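Local coordinates for protein glycoside hydrolase family 43 (Halothermothrix orenii, PDB 4QQS) that has alpha-L-arabinofuranosidase activity in a five-bladed beta-propeller and probably acts on xylan-type polysaccharides, at residues S217-I222 against S252-N257; W193-P197 against M209-C214; I15-V20 against V270-T274; S221-A225 against Y237-L243. All coordinates share one frame; numbering follows the deposited sequence.

Interaction 1: residues S217-I222 against S252-N257. With NA (sodium ion), chain D.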
loop_
_atom_site.group_PDB
_atom_site.type_symbol
_atom_site.label_atom_id
_atom_site.label_comp_id
_atom_site.label_asym_id
_atom_site.label_seq_id
_atom_site.Cartn_x
_atom_site.Cartn_y
_atom_site.Cartn_z
ATOM N N SER A 217 8.275 13.721 5.307
ATOM C CA SER A 217 8.934 13.898 6.597
ATOM C C SER A 217 9.606 12.608 7.054
ATOM O O SER A 217 9.083 11.527 6.792
ATOM C CB SER A 217 7.893 14.296 7.643
ATOM O OG SER A 217 8.426 14.248 8.952
ATOM N N PRO A 218 10.733 12.707 7.780
ATOM C CA PRO A 218 11.319 11.502 8.379
ATOM C C PRO A 218 10.338 10.781 9.302
ATOM O O PRO A 218 10.503 9.586 9.534
ATOM C CB PRO A 218 12.523 12.046 9.154
ATOM C CG PRO A 218 12.819 13.317 8.495
ATOM C CD PRO A 218 11.534 13.900 8.073
ATOM N N ASP A 219 9.331 11.495 9.800
ATOM C CA ASP A 219 8.375 10.937 10.742
ATOM C C ASP A 219 7.249 10.126 10.102
ATOM O O ASP A 219 6.410 9.596 10.825
ATOM C CB ASP A 219 7.805 12.037 11.630
ATOM C CG ASP A 219 8.860 12.630 12.536
ATOM O OD1 ASP A 219 9.641 11.851 13.129
ATOM O OD2 ASP A 219 8.916 13.876 12.630
ATOM N N TYR A 220 7.228 10.019 8.774
ATOM C CA TYR A 220 6.333 9.058 8.135
ATOM C C TYR A 220 6.621 7.702 8.769
ATOM O O TYR A 220 7.779 7.333 8.952
ATOM C CB TYR A 220 6.559 9.020 6.637
ATOM C CG TYR A 220 5.415 8.496 5.804
ATOM C CD1 TYR A 220 4.169 9.093 5.849
ATOM C CD2 TYR A 220 5.598 7.442 4.925
ATOM C CE1 TYR A 220 3.133 8.663 5.025
ATOM C CE2 TYR A 220 4.580 7.001 4.098
ATOM C CZ TYR A 220 3.357 7.619 4.141
ATOM O OH TYR A 220 2.379 7.165 3.279
ATOM N N SER A 221 5.576 6.976 9.153
ATOM C CA SER A 221 5.767 5.737 9.896
ATOM C C SER A 221 4.501 4.898 9.845
ATOM O O SER A 221 3.430 5.388 9.452
ATOM C CB SER A 221 6.208 6.025 11.331
ATOM O OG SER A 221 5.595 7.188 11.866
ATOM N N ILE A 222 4.645 3.636 10.232
ATOM C CA ILE A 222 3.607 2.626 10.091
ATOM C C ILE A 222 3.088 2.182 11.444
ATOM O O ILE A 222 3.870 1.860 12.351
ATOM C CB ILE A 222 4.156 1.404 9.320
ATOM C CG1 ILE A 222 4.519 1.833 7.896
ATOM C CG2 ILE A 222 3.159 0.255 9.321
ATOM C CD1 ILE A 222 5.376 0.845 7.142
ATOM N N SER A 252 14.880 6.840 6.972
ATOM C CA SER A 252 13.936 7.944 7.121
ATOM C C SER A 252 12.570 7.590 6.547
ATOM O O SER A 252 12.472 7.083 5.428
ATOM C CB SER A 252 14.484 9.160 6.371
ATOM O OG SER A 252 13.601 10.259 6.418
ATOM N N GLY A 253 11.521 7.863 7.312
ATOM C CA GLY A 253 10.165 7.756 6.802
ATOM C C GLY A 253 9.689 6.398 6.297
ATOM O O GLY A 253 9.123 6.322 5.212
ATOM N N PRO A 254 9.876 5.317 7.072
ATOM C CA PRO A 254 9.394 4.018 6.590
ATOM C C PRO A 254 7.877 4.003 6.446
ATOM O O PRO A 254 7.159 4.351 7.376
ATOM C CB PRO A 254 9.861 3.043 7.670
ATOM C CG PRO A 254 9.965 3.876 8.899
ATOM C CD PRO A 254 10.390 5.240 8.450
ATOM N N GLY A 255 7.375 3.602 5.283
ATOM C CA GLY A 255 5.952 3.741 5.059
ATOM C C GLY A 255 5.385 3.014 3.866
ATOM O O GLY A 255 6.076 2.342 3.104
ATOM N N HIS A 256 4.061 3.190 3.790
ATOM C CA HIS A 256 3.164 2.670 2.742
ATOM C C HIS A 256 3.548 1.287 2.312
ATOM O O HIS A 256 4.075 1.059 1.207
ATOM C CB HIS A 256 3.013 3.670 1.525
ATOM C CG HIS A 256 1.812 3.383 0.658
ATOM N ND1 HIS A 256 0.827 4.251 0.341
ATOM C CD2 HIS A 256 1.488 2.254 0.070
ATOM C CE1 HIS A 256 -0.028 3.664 -0.416
ATOM N NE2 HIS A 256 0.338 2.439 -0.588
ATOM N N ASN A 257 3.218 0.327 3.175
ATOM C CA ASN A 257 3.714 -1.016 3.035
ATOM C C ASN A 257 2.722 -2.004 2.428
ATOM O O ASN A 257 1.502 -1.806 2.398
ATOM C CB ASN A 257 4.155 -1.552 4.387
ATOM C CG ASN A 257 2.983 -1.898 5.282
ATOM O OD1 ASN A 257 2.378 -1.029 5.910
ATOM N ND2 ASN A 257 2.638 -3.188 5.321
HETATM NA NA NA D . -1.342 0.253 -0.733
HETATM O O HOH W 1 -0.238 0.043 1.612
HETATM O O HOH W 2 0.313 -0.671 -1.765
HETATM O O HOH W 3 -3.260 1.156 0.333
HETATM O O HOH W 4 -2.393 1.321 -2.408
#
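Y220 and I222 lie against the backbone of G253-N257 at a buried seam of the five-bladed beta-propeller, where strand 221-227 of one blade meets the loop that leads into strand 257-261 of the next. The conventional hydrogen bonding across this seam is slight: G253 N reaches P218 O at 3.0 Å in a weak bond, bent to 130°. Two CA-H...O contacts add to it, G253 CA to Y220 O at 3.2 Å and S221 CA to P254 O at 3.2 Å. P218 sits in the type I turn S217-Y220, which an ST turn braces from within, D219 N donating to S217 OG at 3.0 Å. S221 OG then reaches D219 O from above the carbonyl plane.

The side-chain packing centres on G255. With chi1 at -158° the Y220 ring swings beside its own carbonyl carbon and runs along the chain, CE2 3.7 Å from G255 CA; any CB on G255 would strike that atom. I222 lays CD1 on the same G255 CA at 3.6 Å and turns CG2 to N257 OD1.

Y220 OH is bonded to E195, the predicted proton donor, and Y220 lies alongside H256, pointing the same way. The sodium ion takes H256 NE2 at 2.8 Å, together with E75 OE2 and four waters.

Interaction 2: residues W193-P197 against M209-C214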
loop_
_atom_site.group_PDB
_atom_site.type_symbol
_atom_site.label_atom_id
_atom_site.label_comp_id
_atom_site.label_asym_id
_atom_site.label_seq_id
_atom_site.Cartn_x
_atom_site.Cartn_y
_atom_site.Cartn_z
ATOM N N TRP A 193 -2.670 12.642 8.272
ATOM C CA TRP A 193 -2.852 11.488 7.407
ATOM C C TRP A 193 -2.970 10.162 8.132
ATOM O O TRP A 193 -2.148 9.840 8.990
ATOM C CB TRP A 193 -1.648 11.319 6.469
ATOM C CG TRP A 193 -1.372 12.441 5.542
ATOM C CD1 TRP A 193 -1.745 12.547 4.248
ATOM C CD2 TRP A 193 -0.596 13.621 5.841
ATOM N NE1 TRP A 193 -1.245 13.714 3.718
ATOM C CE2 TRP A 193 -0.546 14.395 4.681
ATOM C CE3 TRP A 193 0.066 14.081 6.992
ATOM C CZ2 TRP A 193 0.126 15.622 4.635
ATOM C CZ3 TRP A 193 0.738 15.278 6.945
ATOM C CH2 TRP A 193 0.753 16.039 5.780
ATOM N N ASN A 194 -3.960 9.373 7.714
ATOM C CA ASN A 194 -3.885 7.915 7.790
ATOM C C ASN A 194 -4.069 7.441 6.351
ATOM O O ASN A 194 -5.097 7.745 5.721
ATOM C CB ASN A 194 -4.988 7.280 8.648
ATOM C CG ASN A 194 -4.795 7.376 10.168
ATOM O OD1 ASN A 194 -5.678 6.929 10.896
ATOM N ND2 ASN A 194 -3.684 7.922 10.650
ATOM N N GLU A 195 -3.084 6.718 5.827
ATOM C CA GLU A 195 -3.150 6.306 4.433
ATOM C C GLU A 195 -2.460 4.963 4.252
ATOM O O GLU A 195 -2.002 4.347 5.204
ATOM C CB GLU A 195 -2.611 7.402 3.501
ATOM C CG GLU A 195 -1.139 7.688 3.697
ATOM C CD GLU A 195 -0.606 8.855 2.852
ATOM O OE1 GLU A 195 -1.374 9.500 2.111
ATOM O OE2 GLU A 195 0.613 9.120 2.924
ATOM N N GLY A 196 -2.439 4.476 3.025
ATOM C CA GLY A 196 -1.777 3.215 2.759
ATOM C C GLY A 196 -2.237 2.000 3.548
ATOM O O GLY A 196 -1.405 1.235 4.045
ATOM N N PRO A 197 -3.548 1.746 3.626
ATOM C CA PRO A 197 -4.001 0.537 4.332
ATOM C C PRO A 197 -3.536 -0.758 3.670
ATOM O O PRO A 197 -3.504 -0.852 2.440
ATOM C CB PRO A 197 -5.530 0.640 4.262
ATOM C CG PRO A 197 -5.794 1.480 3.041
ATOM C CD PRO A 197 -4.669 2.497 3.030
ATOM N N MET A 209 -2.513 -2.534 8.699
ATOM C CA MET A 209 -1.339 -1.687 8.728
ATOM C C MET A 209 -1.654 -0.411 7.942
ATOM O O MET A 209 -2.414 -0.446 6.970
ATOM C CB MET A 209 -0.159 -2.444 8.124
ATOM C CG MET A 209 0.169 -3.682 8.915
ATOM S SD MET A 209 1.379 -4.764 8.168
ATOM C CE MET A 209 2.850 -3.849 8.645
ATOM N N TYR A 210 -1.057 0.704 8.349
ATOM C CA TYR A 210 -1.324 1.978 7.689
ATOM C C TYR A 210 -0.173 2.913 8.032
ATOM O O TYR A 210 0.607 2.652 8.951
ATOM C CB TYR A 210 -2.680 2.577 8.129
ATOM C CG TYR A 210 -2.677 2.999 9.573
ATOM C CD1 TYR A 210 -2.956 2.107 10.594
ATOM C CD2 TYR A 210 -2.341 4.300 9.931
ATOM C CE1 TYR A 210 -2.898 2.498 11.915
ATOM C CE2 TYR A 210 -2.277 4.688 11.251
ATOM C CZ TYR A 210 -2.565 3.789 12.244
ATOM O OH TYR A 210 -2.537 4.136 13.580
ATOM N N SER A 211 -0.101 4.020 7.301
ATOM C CA SER A 211 0.929 5.023 7.510
ATOM C C SER A 211 0.334 6.347 7.962
ATOM O O SER A 211 -0.806 6.693 7.607
ATOM C CB SER A 211 1.709 5.238 6.215
ATOM O OG SER A 211 2.358 4.036 5.820
ATOM N N ALA A 212 1.104 7.094 8.746
ATOM C CA ALA A 212 0.678 8.405 9.217
ATOM C C ALA A 212 1.851 9.377 9.168
ATOM O O ALA A 212 3.001 8.969 8.997
ATOM C CB ALA A 212 0.116 8.320 10.644
ATOM N N ASN A 213 1.527 10.654 9.388
ATOM C CA ASN A 213 2.428 11.784 9.186
ATOM C C ASN A 213 2.674 12.020 7.704
ATOM O O ASN A 213 2.093 11.332 6.863
ATOM C CB ASN A 213 3.697 11.657 10.033
ATOM C CG ASN A 213 3.358 11.543 11.503
ATOM O OD1 ASN A 213 2.783 12.468 12.081
ATOM N ND2 ASN A 213 3.638 10.402 12.101
ATOM N N CYS A 214 3.455 13.045 7.389
ATOM C CA CYS A 214 3.646 13.452 6.006
ATOM C C CYS A 214 4.670 12.559 5.311
ATOM O O CYS A 214 5.754 12.333 5.846
ATOM C CB CYS A 214 4.126 14.901 5.956
ATOM S SG CYS A 214 4.346 15.539 4.291
HETATM O O HOH W 5 -0.537 12.786 10.173
HETATM O O HOH W 6 1.523 11.756 3.491
HETATM O O HOH W 7 1.161 1.516 5.259
#
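W193 and N194 both carry CG opposite their carbonyl carbon, with chi1 -61° and -77°; this brings the amide beside Y210 on the partner strand and the indole over C214 in the loop just after it. Strands 191-202 and 205-212 form an antiparallel beta hairpin within a propeller blade. E195 and S211 are its hydrogen-bonded pair here: E195 N donates to S211 O at 2.9 Å, and S211 N returns an almost straight bond of 2.8 Å to E195 O.

C214 CA stands over the six-membered ring of W193, 3.8 Å from its centroid, in a CH-pi contact. C214 CB touches CZ3 of W193 at 3.5 Å, while the sulfur approaches the ring obliquely. Were W193 an alanine, C214 CA would be likely to lose the ring face it stands over, with a gap opening beside N213. N194 ND2 comes to 3.6 Å from Y210 CE2, amide and ring turned 48° apart; K236 and E185 hold the two ends of that amide, and E185 also takes Y210 OH.

E195, the predicted proton donor, receives a bond from water 6 on OE2 at 2.8 Å, with Y220 as a further partner. D126 accepts from G196 N, whose positive phi suits glycine. Beside the pair, water 7 accepts from S211 OG, which itself takes a bond from H256 N, and donates to G196 O at 2.9 Å.

Interaction 3: residues I15-V20 against V270-T274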
loop_
_atom_site.group_PDB
_atom_site.type_symbol
_atom_site.label_atom_id
_atom_site.label_comp_id
_atom_site.label_asym_id
_atom_site.label_seq_id
_atom_site.Cartn_x
_atom_site.Cartn_y
_atom_site.Cartn_z
ATOM N N ILE A 15 10.774 5.814 -6.475
ATOM C CA ILE A 15 9.476 5.188 -6.338
ATOM C C ILE A 15 8.786 5.612 -5.057
ATOM O O ILE A 15 9.334 6.380 -4.262
ATOM C CB ILE A 15 9.575 3.643 -6.444
ATOM C CG1 ILE A 15 10.446 3.022 -5.348
ATOM C CG2 ILE A 15 10.121 3.264 -7.805
ATOM C CD1 ILE A 15 9.873 2.958 -3.936
ATOM N N GLY A 16 7.570 5.101 -4.872
ATOM C CA GLY A 16 6.922 5.065 -3.578
ATOM C C GLY A 16 5.936 3.912 -3.570
ATOM O O GLY A 16 5.577 3.387 -4.618
ATOM N N ASP A 17 5.491 3.511 -2.395
ATOM C CA ASP A 17 4.282 2.723 -2.235
ATOM C C ASP A 17 4.451 1.314 -2.824
ATOM O O ASP A 17 3.722 0.898 -3.719
ATOM C CB ASP A 17 3.088 3.462 -2.844
ATOM C CG ASP A 17 3.056 4.940 -2.462
ATOM O OD1 ASP A 17 2.773 5.774 -3.359
ATOM O OD2 ASP A 17 3.312 5.259 -1.287
ATOM N N PRO A 18 5.432 0.564 -2.322
ATOM C CA PRO A 18 5.735 -0.734 -2.936
ATOM C C PRO A 18 4.743 -1.829 -2.573
ATOM O O PRO A 18 4.594 -2.157 -1.401
ATOM C CB PRO A 18 7.114 -1.058 -2.366
ATOM C CG PRO A 18 7.123 -0.405 -1.030
ATOM C CD PRO A 18 6.398 0.893 -1.258
ATOM N N TYR A 19 4.123 -2.417 -3.581
ATOM C CA TYR A 19 3.162 -3.487 -3.375
ATOM C C TYR A 19 3.719 -4.755 -3.996
ATOM O O TYR A 19 3.983 -4.771 -5.186
ATOM C CB TYR A 19 1.819 -3.130 -4.020
ATOM C CG TYR A 19 0.805 -4.221 -3.794
ATOM C CD1 TYR A 19 0.790 -5.334 -4.609
ATOM C CD2 TYR A 19 -0.092 -4.166 -2.753
ATOM C CE1 TYR A 19 -0.091 -6.357 -4.418
ATOM C CE2 TYR A 19 -1.015 -5.199 -2.558
ATOM C CZ TYR A 19 -0.992 -6.290 -3.405
ATOM O OH TYR A 19 -1.869 -7.338 -3.264
ATOM N N VAL A 20 3.858 -5.824 -3.210
ATOM C CA VAL A 20 4.348 -7.094 -3.719
ATOM C C VAL A 20 3.266 -8.142 -3.683
ATOM O O VAL A 20 2.635 -8.354 -2.648
ATOM C CB VAL A 20 5.584 -7.590 -2.959
ATOM C CG1 VAL A 20 5.970 -9.000 -3.398
ATOM C CG2 VAL A 20 6.730 -6.620 -3.161
ATOM N N VAL A 270 7.287 -7.570 5.694
ATOM C CA VAL A 270 6.756 -6.272 5.339
ATOM C C VAL A 270 7.658 -5.678 4.256
ATOM O O VAL A 270 8.886 -5.782 4.325
ATOM C CB VAL A 270 6.661 -5.334 6.584
ATOM C CG1 VAL A 270 8.006 -5.130 7.289
ATOM C CG2 VAL A 270 6.052 -4.012 6.215
ATOM N N VAL A 271 7.029 -5.101 3.237
ATOM C CA VAL A 271 7.710 -4.444 2.135
ATOM C C VAL A 271 7.312 -2.978 2.230
ATOM O O VAL A 271 6.132 -2.662 2.214
ATOM C CB VAL A 271 7.296 -5.021 0.778
ATOM C CG1 VAL A 271 8.097 -4.344 -0.321
ATOM C CG2 VAL A 271 7.486 -6.550 0.741
ATOM N N TYR A 272 8.285 -2.085 2.372
ATOM C CA TYR A 272 8.009 -0.694 2.698
ATOM C C TYR A 272 9.026 0.217 2.039
ATOM O O TYR A 272 10.124 -0.218 1.686
ATOM C CB TYR A 272 8.001 -0.487 4.226
ATOM C CG TYR A 272 9.317 -0.797 4.901
ATOM C CD1 TYR A 272 9.684 -2.103 5.209
ATOM C CD2 TYR A 272 10.197 0.221 5.214
ATOM C CE1 TYR A 272 10.906 -2.385 5.823
ATOM C CE2 TYR A 272 11.418 -0.048 5.839
ATOM C CZ TYR A 272 11.772 -1.349 6.129
ATOM O OH TYR A 272 12.993 -1.568 6.731
ATOM N N HIS A 273 8.665 1.484 1.878
ATOM C CA HIS A 273 9.614 2.437 1.340
ATOM C C HIS A 273 10.264 3.264 2.438
ATOM O O HIS A 273 9.748 3.366 3.534
ATOM C CB HIS A 273 9.008 3.323 0.260
ATOM C CG HIS A 273 7.936 4.267 0.704
ATOM N ND1 HIS A 273 7.996 5.178 1.742
ATOM C CD2 HIS A 273 6.754 4.461 0.096
ATOM C CE1 HIS A 273 6.855 5.865 1.753
ATOM N NE2 HIS A 273 6.103 5.455 0.755
ATOM N N THR A 274 11.432 3.810 2.113
ATOM C CA THR A 274 12.096 4.833 2.922
ATOM C C THR A 274 12.641 5.899 1.973
ATOM O O THR A 274 12.755 5.678 0.773
ATOM C CB THR A 274 13.261 4.256 3.745
ATOM O OG1 THR A 274 14.177 3.606 2.861
ATOM C CG2 THR A 274 12.778 3.281 4.795
HETATM O O HOH W 8 3.584 7.513 0.282
#
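D17 and P18 meet H273 at the closure of the propeller ring, where the opening strand of the first blade, 16-23, faces strand 268-275 of the last. The two short strand segments run roughly antiparallel, and their axes come no closer than 6.0 Å; no backbone bond joins them. S258 of strand 257-261 bridges the two instead, its side chain bonded to P18 O and V20 N and its backbone to V271.

At the active-site end, H273 has chi1 66°, which sets its ring alongside the side chain of D17, the predicted proton acceptor, both pointing the same way. D17 N lies in the ring plane at its edge, 3.0 Å from H273 CD2. H273 NE2 reaches D17 OD2 in a weak, bent bond of 3.5 Å, the carboxylate and ring planes turned 53° from each other. Water 8, also in the ring plane at its edge, gives a second link: it donates to D17 OD2 at 2.8 Å, with a longer leg of 3.3 Å to H273 NE2.

Further along, P18 and V20 pack on V271 and H273 between the strands. P18 CG rests 3.7 Å from Y272 C, and the P18 and H273 side chains cross at about a right angle. V271 CG1 meets V20 CG2 at 3.9 Å and P18 CB at 4.0 Å.

A leucine in place of H273 would probably deprive OD2 of its weak ring donor and leave water 8 with one anchor fewer. OD1 is bonded to T32 and OD2 to water 8, and the direct histidine bond is probably a minor part of what orients the carboxylate.

Interaction 4: residues S221-A225 against Y237-L243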
loop_
_atom_site.group_PDB
_atom_site.type_symbol
_atom_site.label_atom_id
_atom_site.label_comp_id
_atom_site.label_asym_id
_atom_site.label_seq_id
_atom_site.Cartn_x
_atom_site.Cartn_y
_atom_site.Cartn_z
ATOM N N SER A 221 5.576 6.976 9.153
ATOM C CA SER A 221 5.767 5.737 9.896
ATOM C C SER A 221 4.501 4.898 9.845
ATOM O O SER A 221 3.430 5.388 9.452
ATOM C CB SER A 221 6.208 6.025 11.331
ATOM O OG SER A 221 5.595 7.188 11.866
ATOM N N ILE A 222 4.645 3.636 10.232
ATOM C CA ILE A 222 3.607 2.626 10.091
ATOM C C ILE A 222 3.088 2.182 11.444
ATOM O O ILE A 222 3.870 1.860 12.351
ATOM C CB ILE A 222 4.156 1.404 9.320
ATOM C CG1 ILE A 222 4.519 1.833 7.896
ATOM C CG2 ILE A 222 3.159 0.255 9.321
ATOM C CD1 ILE A 222 5.376 0.845 7.142
ATOM N N GLY A 223 1.760 2.155 11.562
ATOM C CA GLY A 223 1.080 1.597 12.710
ATOM C C GLY A 223 0.099 0.531 12.265
ATOM O O GLY A 223 -0.030 0.246 11.074
ATOM N N TYR A 224 -0.643 -0.025 13.221
ATOM C CA TYR A 224 -1.756 -0.889 12.858
ATOM C C TYR A 224 -2.949 -0.711 13.773
ATOM O O TYR A 224 -2.849 -0.140 14.871
ATOM C CB TYR A 224 -1.347 -2.373 12.780
ATOM C CG TYR A 224 -1.155 -3.074 14.104
ATOM C CD1 TYR A 224 -2.165 -3.818 14.678
ATOM C CD2 TYR A 224 0.057 -3.002 14.771
ATOM C CE1 TYR A 224 -1.969 -4.481 15.874
ATOM C CE2 TYR A 224 0.264 -3.667 15.959
ATOM C CZ TYR A 224 -0.756 -4.394 16.511
ATOM O OH TYR A 224 -0.525 -5.075 17.682
ATOM N N ALA A 225 -4.069 -1.241 13.296
ATOM C CA ALA A 225 -5.300 -1.354 14.047
ATOM C C ALA A 225 -5.819 -2.771 13.915
ATOM O O ALA A 225 -5.463 -3.480 12.975
ATOM C CB ALA A 225 -6.340 -0.361 13.542
ATOM N N TYR A 237 -3.481 -0.063 17.749
ATOM C CA TYR A 237 -2.504 -0.581 18.700
ATOM C C TYR A 237 -1.930 0.561 19.542
ATOM O O TYR A 237 -1.422 1.561 19.017
ATOM C CB TYR A 237 -1.391 -1.307 17.935
ATOM C CG TYR A 237 -0.252 -1.773 18.807
ATOM C CD1 TYR A 237 -0.485 -2.481 19.973
ATOM C CD2 TYR A 237 1.062 -1.494 18.460
ATOM C CE1 TYR A 237 0.560 -2.891 20.779
ATOM C CE2 TYR A 237 2.125 -1.921 19.253
ATOM C CZ TYR A 237 1.866 -2.620 20.413
ATOM O OH TYR A 237 2.895 -3.032 21.223
ATOM N N SER A 238 -1.960 0.394 20.856
ATOM C CA SER A 238 -1.499 1.439 21.754
ATOM C C SER A 238 -0.011 1.747 21.601
ATOM O O SER A 238 0.430 2.860 21.892
ATOM C CB SER A 238 -1.784 1.040 23.190
ATOM O OG SER A 238 -0.970 -0.068 23.553
ATOM N N GLY A 239 0.763 0.761 21.143
ATOM C CA GLY A 239 2.197 0.902 20.991
ATOM C C GLY A 239 2.660 1.372 19.627
ATOM O O GLY A 239 3.846 1.296 19.332
ATOM N N ASN A 240 1.749 1.863 18.790
ATOM C CA ASN A 240 2.136 2.413 17.495
ATOM C C ASN A 240 3.120 3.573 17.666
ATOM O O ASN A 240 3.096 4.281 18.667
ATOM C CB ASN A 240 0.910 2.954 16.779
ATOM C CG ASN A 240 0.072 1.886 16.091
ATOM O OD1 ASN A 240 0.553 0.797 15.762
ATOM N ND2 ASN A 240 -1.185 2.219 15.827
ATOM N N PRO A 241 3.983 3.791 16.672
ATOM C CA PRO A 241 4.131 3.026 15.434
ATOM C C PRO A 241 4.933 1.745 15.647
ATOM O O PRO A 241 5.768 1.654 16.553
ATOM C CB PRO A 241 4.902 3.996 14.528
ATOM C CG PRO A 241 5.746 4.778 15.487
ATOM C CD PRO A 241 4.876 4.962 16.705
ATOM N N ILE A 242 4.695 0.769 14.775
ATOM C CA ILE A 242 5.458 -0.477 14.778
ATOM C C ILE A 242 6.689 -0.433 13.879
ATOM O O ILE A 242 7.571 -1.280 14.023
ATOM C CB ILE A 242 4.578 -1.703 14.453
ATOM C CG1 ILE A 242 4.077 -1.680 13.014
ATOM C CG2 ILE A 242 3.428 -1.792 15.444
ATOM C CD1 ILE A 242 3.425 -3.004 12.613
ATOM N N LEU A 243 6.768 0.548 12.985
ATOM C CA LEU A 243 7.930 0.698 12.128
ATOM C C LEU A 243 8.140 2.192 11.945
ATOM O O LEU A 243 7.278 2.901 11.410
ATOM C CB LEU A 243 7.719 -0.032 10.812
ATOM C CG LEU A 243 8.971 -0.177 9.948
ATOM C CD1 LEU A 243 10.076 -0.960 10.652
ATOM C CD2 LEU A 243 8.627 -0.851 8.627
#
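N240 grips Y224 with both ends of its amide: OD1 accepts from Y224 N at 2.9 Å, and ND2 donates to Y224 O at 3.0 Å, that oxygen lying in the amide plane. Y237 N reaches the same Y224 O at 2.9 Å from the opposite face of the carbonyl plane, which leaves the oxygen held by two donors. G223 allows the amide this close, since a CB there would run into N240 CG.

With chi1 at 76°, Y224 CG stands between its backbone N and carbonyl carbon, which sets the ring under Y237 CB in a CH-pi contact. The two tyrosine rings are near parallel, 16° between planes, but slid apart, with centroids 4.9 Å from each other, and Y224 OH lies over the rim of Y237. I242 CG2 meets the edge of the Y224 ring at CD2, 3.6 Å away.

At the other end of 237-243, I242 and L243 form a classic beta bulge opposite I222, whose O accepts from I242 N at 2.8 Å and from L243 N at 3.2 Å. L243 O takes I222 N in return, in a nearly straight bond. A cis peptide before P241 leads the chain into the bulge.

Behind these contacts, the type I turn Y237-N240 places G239 N 3.3 Å above the plane of the Y237 ring, on the face away from Y224. Q182 bonds both Y237 O and N240 ND2, and L299 N is paired with Y224 OH, where strand 298-302 of the last blade packs.

How the interactions relate
All four contacts are largely buried, but interaction 4 lies farthest from the chain centre, with the partly exposed Y237 and P241, and interaction 3 nearest. Interactions 2 and 4 hold one blade together, and interaction 1 joins it to the next; S221 and I222 serve interactions 1 and 4 alike. Interaction 3 closes the ring from residues 250 apart in sequence and meets interaction 1 through the bond of G255 N to H273 O. Chemistry follows place: regular strand pairing in interaction 2, side-chain clamp and bulge in interaction 4, glycine-lined packing in interaction 1, a weak polar link with a bridging water beside apolar packing in interaction 3. Interactions 1, 2 and 3 each bring a residue to the predicted active site.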